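Local atomic coordinates of NAD-dependent epimerase/dehydratase (PDB entry 6DNT), a protein that probably catalyses the NAD-dependent C4 epimerisation of UDP-N-acetylglucosamine, and is held here with NAD and the bacterial cell-wall intermediate UDP-N-acetylmuramic acid. Residues A[61-66]-A[97-102]; A[104-109]-A[134-139]. All coordinates share one frame; numbering follows the deposited sequence.

Contact 1. Residues A[61-66]-A[97-102]. With NAD (nicotinamide-adenine-dinucleotide), chain B.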
loop_
_atom_site.group_PDB
_atom_site.type_symbol
_atom_site.label_atom_id
_atom_site.label_comp_id
_atom_site.label_asym_id
_atom_site.label_seq_id
_atom_site.Cartn_x
_atom_site.Cartn_y
_atom_site.Cartn_z
ATOM N N LYS A 61 4.213 -26.802 -18.272
ATOM C CA LYS A 61 4.783 -25.761 -19.099
ATOM C C LYS A 61 5.030 -24.556 -18.197
ATOM O O LYS A 61 4.174 -24.210 -17.387
ATOM C CB LYS A 61 3.866 -25.394 -20.255
ATOM C CG LYS A 61 3.829 -26.428 -21.368
ATOM C CD LYS A 61 2.991 -25.869 -22.515
ATOM C CE LYS A 61 3.053 -26.704 -23.779
ATOM N NZ LYS A 61 2.091 -26.153 -24.771
ATOM N N VAL A 62 6.207 -23.952 -18.331
ATOM C CA VAL A 62 6.585 -22.790 -17.527
ATOM C C VAL A 62 7.107 -21.687 -18.425
ATOM O O VAL A 62 8.037 -21.900 -19.205
ATOM C CB VAL A 62 7.681 -23.131 -16.502
ATOM C CG1 VAL A 62 8.033 -21.902 -15.665
ATOM C CG2 VAL A 62 7.229 -24.261 -15.595
ATOM N N THR A 63 6.527 -20.499 -18.278
ATOM C CA THR A 63 7.017 -19.298 -18.920
ATOM C C THR A 63 7.624 -18.420 -17.837
ATOM O O THR A 63 6.931 -18.012 -16.913
ATOM C CB THR A 63 5.889 -18.532 -19.621
ATOM O OG1 THR A 63 5.405 -19.318 -20.725
ATOM C CG2 THR A 63 6.358 -17.199 -20.141
ATOM N N ILE A 64 8.916 -18.164 -17.958
ATOM C CA ILE A 64 9.609 -17.232 -17.079
ATOM C C ILE A 64 9.578 -15.854 -17.713
ATOM O O ILE A 64 9.864 -15.717 -18.907
ATOM C CB ILE A 64 11.065 -17.664 -16.856
ATOM C CG1 ILE A 64 11.101 -18.967 -16.058
ATOM C CG2 ILE A 64 11.868 -16.555 -16.163
ATOM C CD1 ILE A 64 12.510 -19.527 -15.923
ATOM N N ILE A 65 9.253 -14.824 -16.920
ATOM C CA ILE A 65 9.498 -13.434 -17.335
ATOM C C ILE A 65 10.546 -12.863 -16.391
ATOM O O ILE A 65 10.322 -12.809 -15.186
ATOM C CB ILE A 65 8.230 -12.548 -17.298
ATOM C CG1 ILE A 65 7.063 -13.210 -18.051
ATOM C CG2 ILE A 65 8.549 -11.183 -17.889
ATOM C CD1 ILE A 65 5.719 -12.539 -17.838
ATOM N N ASP A 66 11.687 -12.446 -16.929
ATOM C CA ASP A 66 12.789 -11.993 -16.084
ATOM C C ASP A 66 13.672 -11.078 -16.894
ATOM O O ASP A 66 14.048 -11.421 -18.017
ATOM C CB ASP A 66 13.570 -13.207 -15.581
ATOM C CG ASP A 66 14.431 -12.901 -14.374
ATOM O OD1 ASP A 66 15.315 -12.045 -14.474
ATOM O OD2 ASP A 66 14.217 -13.543 -13.327
ATOM N N GLU A 97 -0.926 -8.900 -20.891
ATOM C CA GLU A 97 -2.279 -9.292 -21.292
ATOM C C GLU A 97 -2.201 -10.485 -22.251
ATOM O O GLU A 97 -2.936 -11.459 -22.084
ATOM C CB GLU A 97 -3.054 -8.137 -21.940
ATOM C CG GLU A 97 -3.198 -6.861 -21.107
ATOM C CD GLU A 97 -4.117 -6.954 -19.893
ATOM O OE1 GLU A 97 -3.955 -6.095 -18.988
ATOM O OE2 GLU A 97 -5.010 -7.833 -19.845
ATOM N N LYS A 98 -1.270 -10.425 -23.206
ATOM C CA LYS A 98 -1.049 -11.525 -24.171
ATOM C C LYS A 98 -0.361 -12.748 -23.557
ATOM O O LYS A 98 -0.802 -13.878 -23.747
ATOM C CB LYS A 98 -0.218 -10.994 -25.344
ATOM C CG LYS A 98 -0.027 -11.946 -26.513
ATOM C CD LYS A 98 0.982 -11.371 -27.503
ATOM C CE LYS A 98 1.240 -12.320 -28.658
ATOM N NZ LYS A 98 0.062 -12.415 -29.561
ATOM N N ILE A 99 0.705 -12.527 -22.794
ATOM C CA ILE A 99 1.472 -13.630 -22.203
ATOM C C ILE A 99 0.617 -14.478 -21.255
ATOM O O ILE A 99 0.738 -15.698 -21.228
ATOM C CB ILE A 99 2.746 -13.116 -21.483
ATOM C CG1 ILE A 99 3.702 -12.442 -22.479
ATOM C CG2 ILE A 99 3.480 -14.243 -20.749
ATOM C CD1 ILE A 99 4.662 -11.462 -21.838
ATOM N N LEU A 100 -0.286 -13.839 -20.512
ATOM C CA LEU A 100 -1.097 -14.569 -19.545
ATOM C C LEU A 100 -2.340 -15.259 -20.129
ATOM O O LEU A 100 -3.045 -15.945 -19.388
ATOM C CB LEU A 100 -1.477 -13.672 -18.360
ATOM C CG LEU A 100 -0.458 -13.623 -17.215
ATOM C CD1 LEU A 100 0.937 -13.221 -17.673
ATOM C CD2 LEU A 100 -0.984 -12.660 -16.165
ATOM N N LYS A 101 -2.604 -15.111 -21.433
ATOM C CA LYS A 101 -3.743 -15.810 -22.063
ATOM C C LYS A 101 -3.551 -17.313 -21.918
ATOM O O LYS A 101 -2.478 -17.830 -22.204
ATOM C CB LYS A 101 -3.876 -15.445 -23.548
ATOM C CG LYS A 101 -5.127 -16.013 -24.221
ATOM C CD LYS A 101 -5.165 -15.713 -25.720
ATOM C CE LYS A 101 -4.768 -16.909 -26.576
ATOM N NZ LYS A 101 -4.788 -16.569 -28.027
ATOM N N ASP A 102 -4.578 -17.996 -21.427
ATOM C CA ASP A 102 -4.567 -19.459 -21.271
ATOM C C ASP A 102 -3.518 -20.008 -20.286
ATOM O O ASP A 102 -3.196 -21.199 -20.311
ATOM C CB ASP A 102 -4.440 -20.160 -22.642
ATOM C CG ASP A 102 -5.577 -19.797 -23.604
ATOM O OD1 ASP A 102 -6.751 -19.733 -23.169
ATOM O OD2 ASP A 102 -5.289 -19.585 -24.800
HETATM P PA NAD B . 16.196 -12.152 -6.759
HETATM O O1A NAD B . 17.152 -13.305 -6.816
HETATM O O2A NAD B . 16.720 -10.781 -7.010
HETATM O O5B NAD B . 15.014 -12.498 -7.799
HETATM C C5B NAD B . 14.235 -11.473 -8.410
HETATM C C4B NAD B . 14.207 -11.798 -9.890
HETATM O O4B NAD B . 13.342 -10.863 -10.538
HETATM C C3B NAD B . 15.573 -11.662 -10.554
HETATM O O3B NAD B . 15.822 -12.827 -11.328
HETATM C C2B NAD B . 15.487 -10.393 -11.386
HETATM O O2B NAD B . 16.279 -10.378 -12.586
HETATM C C1B NAD B . 14.001 -10.309 -11.673
HETATM N N9A NAD B . 13.436 -8.961 -11.826
HETATM C C8A NAD B . 13.558 -7.912 -10.974
HETATM N N7A NAD B . 12.837 -6.850 -11.412
HETATM C C5A NAD B . 12.207 -7.246 -12.552
HETATM C C6A NAD B . 11.289 -6.628 -13.520
HETATM N N6A NAD B . 10.891 -5.357 -13.351
HETATM N N1A NAD B . 10.874 -7.390 -14.579
HETATM C C2A NAD B . 11.276 -8.662 -14.746
HETATM N N3A NAD B . 12.117 -9.297 -13.894
HETATM C C4A NAD B . 12.595 -8.629 -12.805
HETATM O O3 NAD B . 15.426 -12.150 -5.344
HETATM P PN NAD B . 14.857 -13.367 -4.505
HETATM O O1N NAD B . 14.722 -14.612 -5.329
HETATM O O2N NAD B . 15.590 -13.426 -3.192
HETATM O O5D NAD B . 13.404 -12.780 -4.178
HETATM C C5D NAD B . 12.258 -13.289 -4.871
HETATM C C4D NAD B . 11.013 -12.668 -4.240
HETATM O O4D NAD B . 10.938 -13.059 -2.867
HETATM C C3D NAD B . 11.024 -11.144 -4.270
HETATM O O3D NAD B . 9.697 -10.636 -4.494
HETATM C C2D NAD B . 11.499 -10.780 -2.885
HETATM O O2D NAD B . 11.090 -9.472 -2.509
HETATM C C1D NAD B . 10.866 -11.877 -2.058
HETATM N N1N NAD B . 11.508 -12.133 -0.764
HETATM C C2N NAD B . 12.747 -12.649 -0.687
HETATM C C3N NAD B . 13.335 -12.905 0.548
HETATM C C7N NAD B . 14.727 -13.471 0.704
HETATM O O7N NAD B . 15.152 -13.665 1.837
HETATM N N7N NAD B . 15.500 -13.725 -0.348
HETATM C C4N NAD B . 12.591 -12.624 1.698
HETATM C C5N NAD B . 11.320 -12.082 1.599
HETATM C C6N NAD B . 10.799 -11.831 0.345
#

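Contact 2. Residues A[104-109]-A[134-139]. With NAD (nicotinamide-adenine-dinucleotide), chain B.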
loop_
_atom_site.group_PDB
_atom_site.type_symbol
_atom_site.label_atom_id
_atom_site.label_comp_id
_atom_site.label_asym_id
_atom_site.label_seq_id
_atom_site.Cartn_x
_atom_site.Cartn_y
_atom_site.Cartn_z
ATOM N N ASP A 104 -2.609 -20.946 -16.301
ATOM C CA ASP A 104 -3.354 -21.406 -15.126
ATOM C C ASP A 104 -2.996 -20.617 -13.860
ATOM O O ASP A 104 -3.876 -20.125 -13.158
ATOM C CB ASP A 104 -3.079 -22.882 -14.875
ATOM C CG ASP A 104 -3.550 -23.767 -16.020
ATOM O OD1 ASP A 104 -4.766 -23.789 -16.291
ATOM O OD2 ASP A 104 -2.704 -24.414 -16.665
ATOM N N TYR A 105 -1.699 -20.522 -13.566
ATOM C CA TYR A 105 -1.216 -19.906 -12.328
ATOM C C TYR A 105 -0.090 -18.938 -12.628
ATOM O O TYR A 105 0.648 -19.124 -13.599
ATOM C CB TYR A 105 -0.683 -20.963 -11.366
ATOM C CG TYR A 105 -1.679 -22.017 -10.996
ATOM C CD1 TYR A 105 -2.840 -21.689 -10.310
ATOM C CD2 TYR A 105 -1.464 -23.356 -11.330
ATOM C CE1 TYR A 105 -3.766 -22.660 -9.963
ATOM C CE2 TYR A 105 -2.389 -24.332 -10.992
ATOM C CZ TYR A 105 -3.539 -23.975 -10.316
ATOM O OH TYR A 105 -4.453 -24.943 -9.983
ATOM N N VAL A 106 0.023 -17.907 -11.792
ATOM C CA VAL A 106 1.084 -16.924 -11.883
ATOM C C VAL A 106 1.780 -16.827 -10.531
ATOM O O VAL A 106 1.150 -16.557 -9.519
ATOM C CB VAL A 106 0.547 -15.540 -12.291
ATOM C CG1 VAL A 106 1.655 -14.497 -12.271
ATOM C CG2 VAL A 106 -0.105 -15.622 -13.669
ATOM N N PHE A 107 3.085 -17.072 -10.538
ATOM C CA PHE A 107 3.928 -16.945 -9.341
ATOM C C PHE A 107 4.702 -15.657 -9.526
ATOM O O PHE A 107 5.510 -15.551 -10.459
ATOM C CB PHE A 107 4.878 -18.121 -9.213
ATOM C CG PHE A 107 4.188 -19.439 -9.065
ATOM C CD1 PHE A 107 3.833 -20.170 -10.204
ATOM C CD2 PHE A 107 3.876 -19.954 -7.814
ATOM C CE1 PHE A 107 3.190 -21.392 -10.089
ATOM C CE2 PHE A 107 3.231 -21.179 -7.701
ATOM C CZ PHE A 107 2.877 -21.880 -8.839
ATOM N N HIS A 108 4.438 -14.660 -8.685
ATOM C CA HIS A 108 5.048 -13.360 -8.869
ATOM C C HIS A 108 6.191 -13.157 -7.876
ATOM O O HIS A 108 5.966 -12.777 -6.729
ATOM C CB HIS A 108 4.001 -12.250 -8.756
ATOM C CG HIS A 108 4.551 -10.881 -8.926
ATOM N ND1 HIS A 108 5.562 -10.582 -9.811
ATOM C CD2 HIS A 108 4.208 -9.707 -8.341
ATOM C CE1 HIS A 108 5.835 -9.297 -9.745
ATOM N NE2 HIS A 108 5.024 -8.742 -8.864
ATOM N N LEU A 109 7.409 -13.414 -8.343
ATOM C CA LEU A 109 8.633 -13.208 -7.534
ATOM C C LEU A 109 9.490 -12.057 -8.010
ATOM O O LEU A 109 10.378 -11.634 -7.273
ATOM C CB LEU A 109 9.479 -14.482 -7.501
ATOM C CG LEU A 109 8.726 -15.691 -6.959
ATOM C CD1 LEU A 109 8.361 -16.657 -8.079
ATOM C CD2 LEU A 109 9.544 -16.405 -5.887
ATOM N N LEU A 134 1.145 -4.288 -10.238
ATOM C CA LEU A 134 -0.231 -3.933 -10.590
ATOM C C LEU A 134 -0.528 -4.277 -12.036
ATOM O O LEU A 134 -1.608 -4.824 -12.344
ATOM C CB LEU A 134 -0.495 -2.450 -10.332
ATOM C CG LEU A 134 -1.915 -1.989 -10.642
ATOM C CD1 LEU A 134 -2.919 -2.692 -9.752
ATOM C CD2 LEU A 134 -2.011 -0.489 -10.468
ATOM N N LYS A 135 0.408 -3.972 -12.925
ATOM C CA LYS A 135 0.218 -4.334 -14.343
ATOM C C LYS A 135 0.012 -5.832 -14.494
ATOM O O LYS A 135 -0.835 -6.278 -15.281
ATOM C CB LYS A 135 1.387 -3.866 -15.216
ATOM C CG LYS A 135 1.412 -2.376 -15.480
ATOM C CD LYS A 135 2.509 -2.036 -16.481
ATOM C CE LYS A 135 2.464 -0.590 -16.952
ATOM N NZ LYS A 135 3.497 -0.333 -18.006
ATOM N N LEU A 136 0.763 -6.616 -13.726
ATOM C CA LEU A 136 0.611 -8.054 -13.750
ATOM C C LEU A 136 -0.759 -8.488 -13.227
ATOM O O LEU A 136 -1.438 -9.330 -13.835
ATOM C CB LEU A 136 1.744 -8.737 -12.964
ATOM C CG LEU A 136 1.729 -10.264 -12.878
ATOM C CD1 LEU A 136 2.036 -10.893 -14.227
ATOM C CD2 LEU A 136 2.713 -10.719 -11.797
ATOM N N PHE A 137 -1.178 -7.902 -12.106
ATOM C CA PHE A 137 -2.444 -8.277 -11.491
ATOM C C PHE A 137 -3.632 -7.917 -12.398
ATOM O O PHE A 137 -4.632 -8.651 -12.424
ATOM C CB PHE A 137 -2.626 -7.634 -10.114
ATOM C CG PHE A 137 -1.543 -7.963 -9.100
ATOM C CD1 PHE A 137 -0.709 -9.074 -9.222
ATOM C CD2 PHE A 137 -1.378 -7.128 -7.993
ATOM C CE1 PHE A 137 0.270 -9.316 -8.265
ATOM C CE2 PHE A 137 -0.419 -7.387 -7.033
ATOM C CZ PHE A 137 0.401 -8.483 -7.170
ATOM N N ILE A 138 -3.518 -6.812 -13.138
ATOM C CA ILE A 138 -4.556 -6.430 -14.114
ATOM C C ILE A 138 -4.650 -7.490 -15.215
ATOM O O ILE A 138 -5.734 -7.970 -15.550
ATOM C CB ILE A 138 -4.284 -5.028 -14.703
ATOM C CG1 ILE A 138 -4.493 -3.952 -13.622
ATOM C CG2 ILE A 138 -5.193 -4.763 -15.903
ATOM C CD1 ILE A 138 -3.876 -2.604 -13.964
ATOM N N ALA A 139 -3.501 -7.881 -15.751
ATOM C CA ALA A 139 -3.473 -8.959 -16.736
ATOM C C ALA A 139 -3.967 -10.290 -16.161
ATOM O O ALA A 139 -4.562 -11.074 -16.893
ATOM C CB ALA A 139 -2.080 -9.109 -17.317
HETATM P PA NAD B . 16.196 -12.152 -6.759
HETATM O O1A NAD B . 17.152 -13.305 -6.816
HETATM O O2A NAD B . 16.720 -10.781 -7.010
HETATM O O5B NAD B . 15.014 -12.498 -7.799
HETATM C C5B NAD B . 14.235 -11.473 -8.410
HETATM C C4B NAD B . 14.207 -11.798 -9.890
HETATM O O4B NAD B . 13.342 -10.863 -10.538
HETATM C C3B NAD B . 15.573 -11.662 -10.554
HETATM O O3B NAD B . 15.822 -12.827 -11.328
HETATM C C2B NAD B . 15.487 -10.393 -11.386
HETATM O O2B NAD B . 16.279 -10.378 -12.586
HETATM C C1B NAD B . 14.001 -10.309 -11.673
HETATM N N9A NAD B . 13.436 -8.961 -11.826
HETATM C C8A NAD B . 13.558 -7.912 -10.974
HETATM N N7A NAD B . 12.837 -6.850 -11.412
HETATM C C5A NAD B . 12.207 -7.246 -12.552
HETATM C C6A NAD B . 11.289 -6.628 -13.520
HETATM N N6A NAD B . 10.891 -5.357 -13.351
HETATM N N1A NAD B . 10.874 -7.390 -14.579
HETATM C C2A NAD B . 11.276 -8.662 -14.746
HETATM N N3A NAD B . 12.117 -9.297 -13.894
HETATM C C4A NAD B . 12.595 -8.629 -12.805
HETATM O O3 NAD B . 15.426 -12.150 -5.344
HETATM P PN NAD B . 14.857 -13.367 -4.505
HETATM O O1N NAD B . 14.722 -14.612 -5.329
HETATM O O2N NAD B . 15.590 -13.426 -3.192
HETATM O O5D NAD B . 13.404 -12.780 -4.178
HETATM C C5D NAD B . 12.258 -13.289 -4.871
HETATM C C4D NAD B . 11.013 -12.668 -4.240
HETATM O O4D NAD B . 10.938 -13.059 -2.867
HETATM C C3D NAD B . 11.024 -11.144 -4.270
HETATM O O3D NAD B . 9.697 -10.636 -4.494
HETATM C C2D NAD B . 11.499 -10.780 -2.885
HETATM O O2D NAD B . 11.090 -9.472 -2.509
HETATM C C1D NAD B . 10.866 -11.877 -2.058
HETATM N N1N NAD B . 11.508 -12.133 -0.764
HETATM C C2N NAD B . 12.747 -12.649 -0.687
HETATM C C3N NAD B . 13.335 -12.905 0.548
HETATM C C7N NAD B . 14.727 -13.471 0.704
HETATM O O7N NAD B . 15.152 -13.665 1.837
HETATM N N7N NAD B . 15.500 -13.725 -0.348
HETATM C C4N NAD B . 12.591 -12.624 1.698
HETATM C C5N NAD B . 11.320 -12.082 1.599
HETATM C C6N NAD B . 10.799 -11.831 0.345
#

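Contact 1. Residues A[61-66]-A[97-102]
Ile99 meets Ile65 and Thr63 through one methyl, its CG2, which serves both partners. Toward Ile65 the side chains point tip to tip, with Ile99 CG2 4.0 Å from Ile65 CD1. Toward Thr63 they cross obliquely, methyl against methyl, at 4.2 Å between Ile99 CG2 and Thr63 CG2. Torsions decide which branches meet. In Ile99, CG1 stands beside the backbone N (chi1 -63°), which leaves CG2 anti to that N and directed at the strand; CD1 at the end of the other branch still comes within 4.3 Å of Ile65 CD1. Ile65 offers its longer branch, and an extended chi2 of 169° carries CD1 outward to the helix. Thr63 and Ile65, two residues apart on strand 61-65, project from the same face of the Rossmann-type parallel sheet. Helix 96-99 lies over that face, in the connection between parallel strands 84-87 and 105-108. Ile87 of the neighbouring strand touches both Thr63 and Ile99, extending the apolar patch across to the next strand of the sheet. The patch is small, with 118 Å² buried over both segments. Immediately beyond Ile65, Asp66 ends the segment on the cofactor. Its carboxylate takes the adenosine ribose diol one hydroxyl per oxygen: NAD O2B donates to Asp66 OD1 at 2.7 Å and NAD O3B to Asp66 OD2, also at 2.7 Å. Such an acidic residue at the end of the second strand is the classical NAD-binding feature of Rossmann folds. The backbone amides Leu68 N and Leu45 N bond to OD1 and OD2 respectively, so each carboxylate oxygen has two partners and the group's rotation is fixed.

Contact 2. Residues A[104-109]-A[134-139]
Over one face of the His108 imidazole sits the methyl CD2 of Leu136, a CH-pi contact 3.6 Å from the ring centroid and 24° off its normal. Phe137 comes to His108 obliquely, with the ring planes at 89° and Phe137 CE1 4.0 Å from His108 CD2. These side chains join strand 105-108 to helix 122-142 in a beta-alpha-beta crossover of the Rossmann-type domain, whose next strand is 147-153. The strand and helix segments run nearly antiparallel (172°), their axes 10.8 Å apart. Leu136 CG is anti to the backbone N, and the two methyls beyond it fork over the strand: CD2 reaches His108 CG at 3.4 Å, while CD2 and CD1 both meet CG1 of Val106. Both imidazole nitrogens are engaged, ND1 with Thr42 OG1 and NE2 with Ser133 OG, so the ring is fixed in rotation and links strand 38-42 to the helix. With an alanine here, Leu136 CD2 would probably lose the ring beneath it, and the two hydroxyls would lose a shared partner. Just past the strand, Leu109 O accepts a weak hydrogen bond of 3.0 Å from NAD O3D.

Contacts 1 and 2 follow one another along the chain, their centres about 9 Å apart, and both pack on the same sheet. Leu100 connects them directly: its CD2 lies 4.0 Å from Val106 CG2 and 3.8 Å from Ala139 C. Leu91, an NAD-binding residue, bridges them nearer the cofactor, its side chain about 4 Å from those of both Ile65 and His108. The C-terminal ends of strands 61-65 and 105-108 both lead to NAD, one at the adenosine ribose and the other at the nicotinamide ribose. The sugar nucleotide lies farther off, with the His108 side chain about 12 Å from the bound UDP-N-acetylmuramic acid.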